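Uncharacterized protein AsqI (Emericella nidulans, PDB 5YY3) catalyses, as a zinc-binding cyclopenase, the ring contraction of 4'-methoxycyclopenin to 4'-methoxyviridicatin in the biosynthesis of the aspoquinolone mycotoxins. Local coordinates at residues A[251-255]-A[256-260]; A[383-386]-A[387-391]; A[621-624]-A[625-629]. All coordinates share one frame; numbering follows the deposited sequence.

Contact 1 of 3, residues A[251-255]-A[256-260]; sequences YAPIS and SLIEH
With CG1 of Ile258 anti to the backbone N (chi1 -163°) and the chain bent at chi2 (78°), the delta methyl turns back to Pro253, whose ring it crosses at about a right angle. The touching atoms are Ile258 CD1 and Pro253 CD, 3.6 Å apart. The same first torsion leaves Ile258 CG2 between the backbone N and the carbonyl carbon, and there it packs tightly on Ser255 O, at 3.0 Å. Beside this pair, Leu257 CB sits 4.0 Å from Pro253 CB, so that the proline meets apolar atoms from two successive residues of 256-260.

Two backbone bonds set the bend. Leu257 N donates to Ile254 O over 2.6 Å, a short, fairly straight bond lying in the carbonyl plane. Ile258 N reaches Ser255 O at 3.2 Å but approaches from above the carbonyl plane, 71° out of it, and hence does not use a lone pair. A third bond of the same span joins His260 N to Leu257 O.

The polar side chains face other parts of the fold: Ser255 OG is hydrogen-bonded to Gly159 O, the Glu259 carboxylate to Lys150 N and Thr149 OG1, and His260 NE2 to Ser148 O, while the His260 ring stacks on Phe146. Pro450 of the second subunit packs against Ser255. Helical phi/psi values from Ser255 onward, together with the three-residue span of each bond, identify a run of overlapping beta turns, here within the long loop between helices 210-231 and 288-304.

Contact 2 of 3, residues A[383-386]-A[387-391]; sequences SNFG and APRDP
Ala387 enters the contact directly after Gly386, whose positive phi turns the chain sharply: Ala387 N comes within 3.3 Å of Phe385 C. The methyl group of Ala387 packs on Phe393 and Tyr397 of helix 391-410 and lies about 6 Å, side chain to side chain, from the zinc ligand His190.

Pro388 follows, its CD standing 3.5 Å from Gly386 C. Its side chain is about 3 Å from that of His186, another zinc ligand, and also touches Asn183, while Pro388 O accepts from Trp394 NE1. Residues 387-389 make a short 3-10 segment, marked by bonds of three-residue span from Arg389 N to Gly386 O and from Asp390 N to Ala387 O; it lies close to the metal site of this tyrosinase-family domain, immediately before helix 391-410.

Arg389 supplies the bond that closes the turn, its N donating to Gly386 O at 3.0 Å. The donor stands above the carbonyl plane, 56° out of it. CG of Arg389 lies beside the backbone N (chi1 -47°), and from there the chain stays extended to NE; this carries the methylenes past the glycine, with CG 3.3 Å from Gly386 O. Gly386 CA lies at the edge of the guanidinium, near its plane. Farther along, Arg389 NE is 4.1 Å from Phe385 CE1; ring and guanidinium planes are only 9° apart, yet the approach is oblique. The far end is held by Asp178, in a salt bridge with NH1, and by Met456 O, which also accepts from NH1.

Asp390 N bonds to Ala387 O at 3.0 Å. As the N-cap, this aspartate accepts from Cys392 N through OD1, an atom also hydrogen-bonded to Tyr264 OH, and Pro391 then leads into the helix.

Contact 3 of 3, residues A[621-624]-A[625-629]; sequences ASIR and TIISN
Ser622 and Thr625 each offer a side-chain oxygen to the other's backbone N-H, though with unequal strength. Thr625 OG1 accepts from Ser622 N at 2.8 Å in an almost perfectly straight bond (178°). It is placed for this by a chi1 of 52°, which sets OG1 between its own backbone N and carbonyl carbon. In return Ser622 OG accepts from Thr625 N, but weakly, at 3.4 Å.

The carbonyls that follow are taken in turn. Ser622 O receives Ile626 N at 3.2 Å, with a further weak bond from Thr625 N; Ile623 O receives Ile627 N at 3.0 Å, nearly along its C=O axis. Arg624 O is met by the hydroxyl of Ser628, whose OG donates over 2.9 Å. From elsewhere in the chain, Asn502 OD1 accepts from Arg624 N and Ser638 OG bonds to Ile627 O.

One apolar pair accompanies these bonds, Ile623 CG2 against Ile627 CG2 at 4.1 Å, while Ile623 and Ile626 rest on Leu613 of helix 611-614. Past Ile626 the chain leaves through a type I beta turn, closed by Asn629 N on Ile626 O. The reciprocal Ser622–Thr625 bonds define a capping box at the N terminus of helix 623-626.

In the fold
The three contacts follow in series along the chain; none encloses or crosses another, and each closes a local bend. Contact 1 lies in the long loop between helices 210-231 and 288-304, and contact 2 in the loop from helix 355-367 to helix 391-410. Although far apart in sequence, their centres are 11 Å apart and they touch: Tyr251 CD2 packs on Asp390 OD2 at 3.4 Å, and Leu257 CD1 on Arg389 NE at 3.7 Å. The two loops therefore pack together within the domain that carries the zinc site. Contact 3, helix 623-626 with its ends, packs on helix 611-614 and bonds to Ser638 of strand 636-644; it lies across the chain's centre, about 25 Å from contact 2 at the nearest atoms.

Contact 1 of 3, residues A[251-255]-A[256-260]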
loop_
_atom_site.group_PDB
_atom_site.type_symbol
_atom_site.label_atom_id
_atom_site.label_comp_id
_atom_site.label_asym_id
_atom_site.label_seq_id
_atom_site.Cartn_x
_atom_site.Cartn_y
_atom_site.Cartn_z
ATOM N N TYR A 251 13.831 0.898 -14.796
ATOM C CA TYR A 251 14.892 0.462 -13.918
ATOM C C TYR A 251 15.991 1.492 -13.836
ATOM O O TYR A 251 16.378 2.078 -14.848
ATOM C CB TYR A 251 15.454 -0.882 -14.412
ATOM C CG TYR A 251 16.784 -1.260 -13.807
ATOM C CD1 TYR A 251 16.873 -1.631 -12.475
ATOM C CD2 TYR A 251 17.945 -1.263 -14.570
ATOM C CE1 TYR A 251 18.073 -1.992 -11.914
ATOM C CE2 TYR A 251 19.162 -1.630 -14.013
ATOM C CZ TYR A 251 19.211 -1.992 -12.681
ATOM O OH TYR A 251 20.398 -2.345 -12.090
ATOM N N ALA A 252 16.513 1.692 -12.634
ATOM C CA ALA A 252 17.666 2.551 -12.456
ATOM C C ALA A 252 18.704 1.853 -11.592
ATOM O O ALA A 252 18.402 1.471 -10.464
ATOM C CB ALA A 252 17.243 3.871 -11.825
ATOM N N PRO A 253 19.937 1.692 -12.108
ATOM C CA PRO A 253 20.990 1.045 -11.309
ATOM C C PRO A 253 21.192 1.790 -9.980
ATOM O O PRO A 253 20.884 2.985 -9.947
ATOM C CB PRO A 253 22.233 1.143 -12.211
ATOM C CG PRO A 253 21.721 1.397 -13.570
ATOM C CD PRO A 253 20.435 2.149 -13.412
ATOM N N ILE A 254 21.660 1.122 -8.921
ATOM C CA ILE A 254 21.882 1.837 -7.655
ATOM C C ILE A 254 22.851 2.972 -7.877
ATOM O O ILE A 254 23.857 2.816 -8.583
ATOM C CB ILE A 254 22.461 0.992 -6.524
ATOM C CG1 ILE A 254 22.169 -0.474 -6.711
ATOM C CG2 ILE A 254 21.938 1.489 -5.172
ATOM C CD1 ILE A 254 22.651 -1.217 -5.550
ATOM N N SER A 255 22.549 4.095 -7.233
ATOM C CA SER A 255 23.090 5.392 -7.616
ATOM C C SER A 255 24.602 5.374 -7.856
ATOM O O SER A 255 25.101 6.069 -8.728
ATOM C CB SER A 255 22.726 6.404 -6.547
ATOM O OG SER A 255 21.475 6.035 -5.984
ATOM N N SER A 256 25.324 4.552 -7.115
ATOM C CA SER A 256 26.770 4.500 -7.273
ATOM C C SER A 256 27.162 4.000 -8.676
ATOM O O SER A 256 28.198 4.385 -9.207
ATOM C CB SER A 256 27.377 3.623 -6.170
ATOM O OG SER A 256 26.729 3.847 -4.909
ATOM N N LEU A 257 26.308 3.179 -9.289
ATOM C CA LEU A 257 26.583 2.559 -10.586
ATOM C C LEU A 257 26.078 3.384 -11.761
ATOM O O LEU A 257 26.418 3.099 -12.912
ATOM C CB LEU A 257 25.943 1.167 -10.668
ATOM C CG LEU A 257 26.416 0.054 -9.734
ATOM C CD1 LEU A 257 25.549 -1.174 -9.924
ATOM C CD2 LEU A 257 27.867 -0.282 -9.988
ATOM N N ILE A 258 25.253 4.392 -11.477
ATOM C CA ILE A 258 24.600 5.157 -12.537
ATOM C C ILE A 258 25.631 5.950 -13.352
ATOM O O ILE A 258 25.392 6.322 -14.503
ATOM C CB ILE A 258 23.522 6.109 -11.964
ATOM C CG1 ILE A 258 22.580 6.588 -13.069
ATOM C CG2 ILE A 258 24.150 7.293 -11.281
ATOM C CD1 ILE A 258 21.557 5.570 -13.467
ATOM N N GLU A 259 26.789 6.183 -12.743
ATOM C CA GLU A 259 27.891 6.862 -13.405
ATOM C C GLU A 259 28.355 6.128 -14.656
ATOM O O GLU A 259 28.692 6.754 -15.659
ATOM C CB GLU A 259 29.068 7.008 -12.445
ATOM C CG GLU A 259 29.035 8.259 -11.594
ATOM C CD GLU A 259 30.306 8.423 -10.787
ATOM O OE1 GLU A 259 31.403 8.384 -11.395
ATOM O OE2 GLU A 259 30.208 8.589 -9.549
ATOM N N HIS A 260 28.371 4.798 -14.588
ATOM C CA HIS A 260 29.022 3.978 -15.608
ATOM C C HIS A 260 28.054 3.411 -16.614
ATOM O O HIS A 260 28.444 3.132 -17.739
ATOM C CB HIS A 260 29.808 2.837 -14.963
ATOM C CG HIS A 260 30.735 3.284 -13.883
ATOM N ND1 HIS A 260 32.039 3.649 -14.124
ATOM C CD2 HIS A 260 30.559 3.388 -12.536
ATOM C CE1 HIS A 260 32.622 3.991 -12.988
ATOM N NE2 HIS A 260 31.744 3.828 -12.008
#

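Contact 2 of 3, residues A[383-386]-A[387-391]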
loop_
_atom_site.group_PDB
_atom_site.type_symbol
_atom_site.label_atom_id
_atom_site.label_comp_id
_atom_site.label_asym_id
_atom_site.label_seq_id
_atom_site.Cartn_x
_atom_site.Cartn_y
_atom_site.Cartn_z
ATOM N N SER A 383 29.445 -2.936 -21.139
ATOM C CA SER A 383 29.947 -4.033 -20.346
ATOM C C SER A 383 28.851 -5.018 -19.983
ATOM O O SER A 383 27.747 -4.627 -19.600
ATOM C CB SER A 383 30.596 -3.493 -19.076
ATOM O OG SER A 383 30.893 -4.547 -18.181
ATOM N N ASN A 384 29.151 -6.304 -20.123
ATOM C CA ASN A 384 28.313 -7.319 -19.517
ATOM C C ASN A 384 28.510 -7.237 -18.017
ATOM O O ASN A 384 29.390 -7.892 -17.456
ATOM C CB ASN A 384 28.653 -8.718 -20.015
ATOM C CG ASN A 384 27.767 -9.785 -19.390
ATOM O OD1 ASN A 384 26.783 -9.470 -18.708
ATOM N ND2 ASN A 384 28.108 -11.063 -19.621
ATOM N N PHE A 385 27.690 -6.421 -17.378
ATOM C CA PHE A 385 27.826 -6.165 -15.960
ATOM C C PHE A 385 26.445 -6.018 -15.355
ATOM O O PHE A 385 25.590 -5.315 -15.904
ATOM C CB PHE A 385 28.662 -4.904 -15.723
ATOM C CG PHE A 385 28.857 -4.545 -14.273
ATOM C CD1 PHE A 385 27.865 -3.876 -13.560
ATOM C CD2 PHE A 385 30.050 -4.847 -13.635
ATOM C CE1 PHE A 385 28.044 -3.535 -12.229
ATOM C CE2 PHE A 385 30.249 -4.507 -12.306
ATOM C CZ PHE A 385 29.239 -3.849 -11.596
ATOM N N GLY A 386 26.231 -6.698 -14.235
ATOM C CA GLY A 386 25.088 -6.426 -13.382
ATOM C C GLY A 386 23.755 -6.914 -13.894
ATOM O O GLY A 386 22.717 -6.385 -13.498
ATOM N N ALA A 387 23.772 -7.913 -14.774
ATOM C CA ALA A 387 22.527 -8.484 -15.274
ATOM C C ALA A 387 21.555 -8.919 -14.151
ATOM O O ALA A 387 20.365 -8.567 -14.210
ATOM C CB ALA A 387 22.822 -9.655 -16.196
ATOM N N PRO A 388 22.038 -9.676 -13.127
ATOM C CA PRO A 388 21.099 -10.064 -12.061
ATOM C C PRO A 388 20.415 -8.886 -11.358
ATOM O O PRO A 388 19.361 -9.079 -10.752
ATOM C CB PRO A 388 21.984 -10.827 -11.061
ATOM C CG PRO A 388 23.112 -11.335 -11.865
ATOM C CD PRO A 388 23.361 -10.307 -12.937
ATOM N N ARG A 389 20.989 -7.692 -11.443
ATOM C CA ARG A 389 20.415 -6.541 -10.759
ATOM C C ARG A 389 19.133 -6.066 -11.440
ATOM O O ARG A 389 18.238 -5.515 -10.799
ATOM C CB ARG A 389 21.408 -5.382 -10.714
ATOM C CG ARG A 389 22.812 -5.731 -10.274
ATOM C CD ARG A 389 23.706 -4.500 -10.365
ATOM N NE ARG A 389 25.020 -4.812 -9.830
ATOM C CZ ARG A 389 25.348 -4.709 -8.546
ATOM N NH1 ARG A 389 24.457 -4.270 -7.671
ATOM N NH2 ARG A 389 26.568 -5.035 -8.135
ATOM N N ASP A 390 19.060 -6.284 -12.747
ATOM C CA ASP A 390 18.010 -5.719 -13.598
ATOM C C ASP A 390 16.791 -6.653 -13.723
ATOM O O ASP A 390 16.937 -7.815 -14.099
ATOM C CB ASP A 390 18.617 -5.436 -14.969
ATOM C CG ASP A 390 17.755 -4.536 -15.833
ATOM O OD1 ASP A 390 16.513 -4.540 -15.666
ATOM O OD2 ASP A 390 18.343 -3.845 -16.704
ATOM N N PRO A 391 15.586 -6.152 -13.400
ATOM C CA PRO A 391 14.399 -7.017 -13.482
ATOM C C PRO A 391 14.096 -7.512 -14.896
ATOM O O PRO A 391 13.451 -8.561 -15.029
ATOM C CB PRO A 391 13.263 -6.114 -12.980
ATOM C CG PRO A 391 13.940 -5.096 -12.129
ATOM C CD PRO A 391 15.257 -4.827 -12.841
#

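Contact 3 of 3, residues A[621-624]-A[625-629]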
loop_
_atom_site.group_PDB
_atom_site.type_symbol
_atom_site.label_atom_id
_atom_site.label_comp_id
_atom_site.label_asym_id
_atom_site.label_seq_id
_atom_site.Cartn_x
_atom_site.Cartn_y
_atom_site.Cartn_z
ATOM N N ALA A 621 -3.219 -38.065 -8.461
ATOM C CA ALA A 621 -1.779 -37.986 -8.211
ATOM C C ALA A 621 -1.222 -36.583 -8.436
ATOM O O ALA A 621 -1.567 -35.890 -9.405
ATOM C CB ALA A 621 -1.043 -38.981 -9.066
ATOM N N SER A 622 -0.370 -36.169 -7.508
ATOM C CA SER A 622 0.407 -34.949 -7.646
ATOM C C SER A 622 1.779 -35.203 -7.030
ATOM O O SER A 622 2.038 -36.293 -6.519
ATOM C CB SER A 622 -0.290 -33.767 -6.972
ATOM O OG SER A 622 -0.423 -33.988 -5.576
ATOM N N ILE A 623 2.662 -34.213 -7.101
ATOM C CA ILE A 623 3.947 -34.308 -6.435
ATOM C C ILE A 623 3.696 -34.497 -4.941
ATOM O O ILE A 623 4.370 -35.294 -4.273
ATOM C CB ILE A 623 4.823 -33.059 -6.707
ATOM C CG1 ILE A 623 5.272 -33.053 -8.173
ATOM C CG2 ILE A 623 6.040 -33.029 -5.797
ATOM C CD1 ILE A 623 6.119 -31.854 -8.564
ATOM N N ARG A 624 2.685 -33.795 -4.431
ATOM C CA ARG A 624 2.371 -33.852 -3.015
ATOM C C ARG A 624 1.958 -35.248 -2.559
ATOM O O ARG A 624 2.383 -35.685 -1.490
ATOM C CB ARG A 624 1.268 -32.867 -2.664
ATOM C CG ARG A 624 1.011 -32.816 -1.175
ATOM C CD ARG A 624 -0.411 -32.392 -0.879
ATOM N NE ARG A 624 -0.811 -31.225 -1.658
ATOM C CZ ARG A 624 -0.802 -29.981 -1.189
ATOM N NH1 ARG A 624 -0.392 -29.736 0.059
ATOM N NH2 ARG A 624 -1.185 -28.977 -1.971
ATOM N N THR A 625 1.146 -35.948 -3.353
ATOM C CA THR A 625 0.685 -37.279 -2.946
ATOM C C THR A 625 1.849 -38.271 -2.947
ATOM O O THR A 625 1.999 -39.064 -2.012
ATOM C CB THR A 625 -0.447 -37.826 -3.842
ATOM O OG1 THR A 625 -0.055 -37.757 -5.221
ATOM C CG2 THR A 625 -1.731 -37.033 -3.648
ATOM N N ILE A 626 2.687 -38.198 -3.975
ATOM C CA ILE A 626 3.796 -39.131 -4.131
ATOM C C ILE A 626 4.810 -38.969 -3.016
ATOM O O ILE A 626 5.272 -39.947 -2.439
ATOM C CB ILE A 626 4.488 -38.947 -5.499
ATOM C CG1 ILE A 626 3.606 -39.539 -6.605
ATOM C CG2 ILE A 626 5.877 -39.583 -5.506
ATOM C CD1 ILE A 626 4.074 -39.180 -7.993
ATOM N N ILE A 627 5.133 -37.729 -2.681
ATOM C CA ILE A 627 6.183 -37.517 -1.714
ATOM C C ILE A 627 5.630 -37.648 -0.293
ATOM O O ILE A 627 6.369 -37.522 0.683
ATOM C CB ILE A 627 6.870 -36.151 -1.919
ATOM C CG1 ILE A 627 5.954 -34.986 -1.525
ATOM C CG2 ILE A 627 7.352 -36.013 -3.362
ATOM C CD1 ILE A 627 6.670 -33.674 -1.495
ATOM N N SER A 628 4.330 -37.912 -0.189
ATOM C CA SER A 628 3.714 -38.230 1.099
ATOM C C SER A 628 3.404 -39.721 1.211
ATOM O O SER A 628 2.774 -40.171 2.168
ATOM C CB SER A 628 2.428 -37.429 1.291
ATOM O OG SER A 628 2.719 -36.060 1.394
ATOM N N ASN A 629 3.815 -40.488 0.214
ATOM C CA ASN A 629 3.482 -41.904 0.196
ATOM C C ASN A 629 4.674 -42.758 0.607
ATOM O O ASN A 629 5.405 -43.286 -0.244
ATOM C CB ASN A 629 2.977 -42.318 -1.183
ATOM C CG ASN A 629 2.196 -43.619 -1.143
ATOM O OD1 ASN A 629 2.482 -44.508 -0.337
ATOM N ND2 ASN A 629 1.201 -43.736 -2.016
#